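Local coordinates for cytochrome (Paracoccus pantotrophus, PDB 2XTS), which forms part of the haem-carrying SoxD subunit of the sulfane dehydrogenase SoxCD and probably passes on electrons released when protein-bound sulfur is oxidised, at residues Asp52-Leu57 / Leu118-Leu123. Numbering follows the deposited sequence.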
loop_
_atom_site.group_PDB
_atom_site.type_symbol
_atom_site.label_atom_id
_atom_site.label_comp_id
_atom_site.label_asym_id
_atom_site.label_seq_id
_atom_site.Cartn_x
_atom_site.Cartn_y
_atom_site.Cartn_z
ATOM N N ASP D 52 -40.939 23.021 -10.052
ATOM C CA ASP D 52 -41.611 24.194 -9.565
ATOM C C ASP D 52 -42.401 23.953 -8.282
ATOM O O ASP D 52 -42.657 24.886 -7.526
ATOM C CB ASP D 52 -42.531 24.747 -10.648
ATOM C CG ASP D 52 -41.776 25.249 -11.854
ATOM O OD1 ASP D 52 -40.616 25.663 -11.705
ATOM O OD2 ASP D 52 -42.358 25.243 -12.945
ATOM N N PHE D 53 -42.788 22.710 -8.032
ATOM C CA PHE D 53 -43.614 22.322 -6.888
ATOM C C PHE D 53 -42.842 21.374 -5.980
ATOM O O PHE D 53 -43.438 20.681 -5.169
ATOM C CB PHE D 53 -44.914 21.689 -7.375
ATOM C CG PHE D 53 -45.621 22.542 -8.386
ATOM C CD1 PHE D 53 -46.216 23.739 -8.021
ATOM C CD2 PHE D 53 -45.580 22.214 -9.733
ATOM C CE1 PHE D 53 -46.812 24.559 -8.994
ATOM C CE2 PHE D 53 -46.180 23.022 -10.698
ATOM C CZ PHE D 53 -46.779 24.190 -10.322
ATOM N N ALA D 54 -41.517 21.361 -6.122
ATOM C CA ALA D 54 -40.622 20.501 -5.316
ATOM C C ALA D 54 -40.856 19.016 -5.563
ATOM O O ALA D 54 -40.452 18.186 -4.762
ATOM C CB ALA D 54 -40.705 20.839 -3.814
ATOM N N GLU D 55 -41.441 18.708 -6.719
ATOM C CA GLU D 55 -41.864 17.360 -7.067
ATOM C C GLU D 55 -40.778 16.548 -7.782
ATOM O O GLU D 55 -40.984 15.374 -8.096
ATOM C CB GLU D 55 -43.143 17.410 -7.943
ATOM C CG GLU D 55 -42.970 17.736 -9.451
ATOM C CD GLU D 55 -42.729 19.197 -9.779
ATOM O OE1 GLU D 55 -42.470 20.060 -8.919
ATOM O OE2 GLU D 55 -42.798 19.504 -10.975
ATOM N N GLY D 56 -39.633 17.182 -8.048
ATOM C CA GLY D 56 -38.553 16.589 -8.827
ATOM C C GLY D 56 -38.705 16.776 -10.320
ATOM O O GLY D 56 -39.817 16.753 -10.823
ATOM N N LEU D 57 -37.586 17.006 -11.006
ATOM C CA LEU D 57 -37.502 16.917 -12.463
ATOM C C LEU D 57 -36.616 15.731 -12.793
ATOM O O LEU D 57 -35.619 15.499 -12.126
ATOM C CB LEU D 57 -36.864 18.160 -13.081
ATOM C CG LEU D 57 -37.614 19.471 -12.956
ATOM C CD1 LEU D 57 -36.889 20.591 -13.696
ATOM C CD2 LEU D 57 -39.042 19.336 -13.451
ATOM N N LEU D 118 -42.419 23.151 3.286
ATOM C CA LEU D 118 -43.555 22.711 4.109
ATOM C C LEU D 118 -44.858 22.817 3.310
ATOM O O LEU D 118 -45.674 21.915 3.315
ATOM C CB LEU D 118 -43.668 23.534 5.384
ATOM C CG LEU D 118 -42.640 23.225 6.456
ATOM C CD1 LEU D 118 -42.625 24.309 7.522
ATOM C CD2 LEU D 118 -42.878 21.846 7.075
ATOM N N TYR D 119 -45.071 23.949 2.652
ATOM C CA TYR D 119 -46.284 24.141 1.866
ATOM C C TYR D 119 -46.394 23.111 0.736
ATOM O O TYR D 119 -47.453 22.537 0.494
ATOM C CB TYR D 119 -46.292 25.551 1.276
ATOM C CG TYR D 119 -47.375 25.762 0.240
ATOM C CD1 TYR D 119 -48.698 25.891 0.636
ATOM C CD2 TYR D 119 -47.081 25.768 -1.131
ATOM C CE1 TYR D 119 -49.704 26.066 -0.305
ATOM C CE2 TYR D 119 -48.083 25.925 -2.063
ATOM C CZ TYR D 119 -49.391 26.075 -1.634
ATOM O OH TYR D 119 -50.388 26.238 -2.553
ATOM N N SER D 120 -45.281 22.850 0.063
ATOM C CA SER D 120 -45.268 21.915 -1.045
ATOM C C SER D 120 -45.574 20.472 -0.616
ATOM O O SER D 120 -46.055 19.651 -1.409
ATOM C CB SER D 120 -43.932 21.977 -1.758
ATOM O OG SER D 120 -43.684 23.228 -2.350
ATOM N N ASN D 121 -45.317 20.176 0.652
ATOM C CA ASN D 121 -45.622 18.889 1.265
ATOM C C ASN D 121 -46.994 18.882 1.941
ATOM O O ASN D 121 -47.348 17.922 2.599
ATOM C CB ASN D 121 -44.522 18.522 2.280
ATOM C CG ASN D 121 -43.340 17.874 1.622
ATOM O OD1 ASN D 121 -43.371 16.673 1.355
ATOM N ND2 ASN D 121 -42.282 18.649 1.368
ATOM N N GLY D 122 -47.760 19.951 1.774
ATOM C CA GLY D 122 -49.130 19.990 2.271
ATOM C C GLY D 122 -49.236 20.151 3.766
ATOM O O GLY D 122 -50.268 19.802 4.365
ATOM N N LEU D 123 -48.195 20.710 4.385
ATOM C CA LEU D 123 -48.111 20.754 5.851
ATOM C C LEU D 123 -48.464 22.105 6.478
ATOM O O LEU D 123 -48.684 22.190 7.697
ATOM C CB LEU D 123 -46.720 20.323 6.317
ATOM C CG LEU D 123 -46.352 18.901 5.910
ATOM C CD1 LEU D 123 -44.866 18.639 6.237
ATOM C CD2 LEU D 123 -47.281 17.857 6.543
HETATM O O HOH W 1 -45.756 19.490 -4.387
#
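One water molecule ties the two chain segments together through their backbones: it donates to F53 O at 2.7 Å and to S120 O at 3.0 Å, spending both its protons on the bridge. Beside this link the direct contact is small and made of van der Waals touches. S120 CB sits 3.7 Å from F53 O and 4.0 Å from A54 CB, so the serine methylene meets the carbonyl and the methyl group of the loop at once. The CB atoms of A54 and S120 both point across the gap.

The serine hydroxyl has another task. With OG anti to the carbonyl carbon and beside its own backbone N (chi1 -64°), it bonds back to F116 O, one turn earlier in helix 107-120, and it lies 4.1 Å from A54 CB as mere packing.

On the loop side, E55 folds back on its own backbone: its OE1 accepts from F53 N at 2.8 Å. The N-H comes in on the syn side of the carboxylate, 19° out of its plane, and the bond is bent, with an N-H...O angle of 143°. It closes the loop on itself just before F53 O, and probably steadies it. The methyl of A54 also rests on F42 of helix 35-45, while its backbone bonds with L63; the side chain of A54 is about 8 Å from the bound haem c.

Helix 107-120 stops here in a Schellman motif: L123 N bonds to L118 O and G122 N to Y119 O, with G122 at positive phi as the C-prime residue. The contact thus sets the C-terminal end of the last helix of a cytochrome c domain against the loop just after H50, the axial haem ligand.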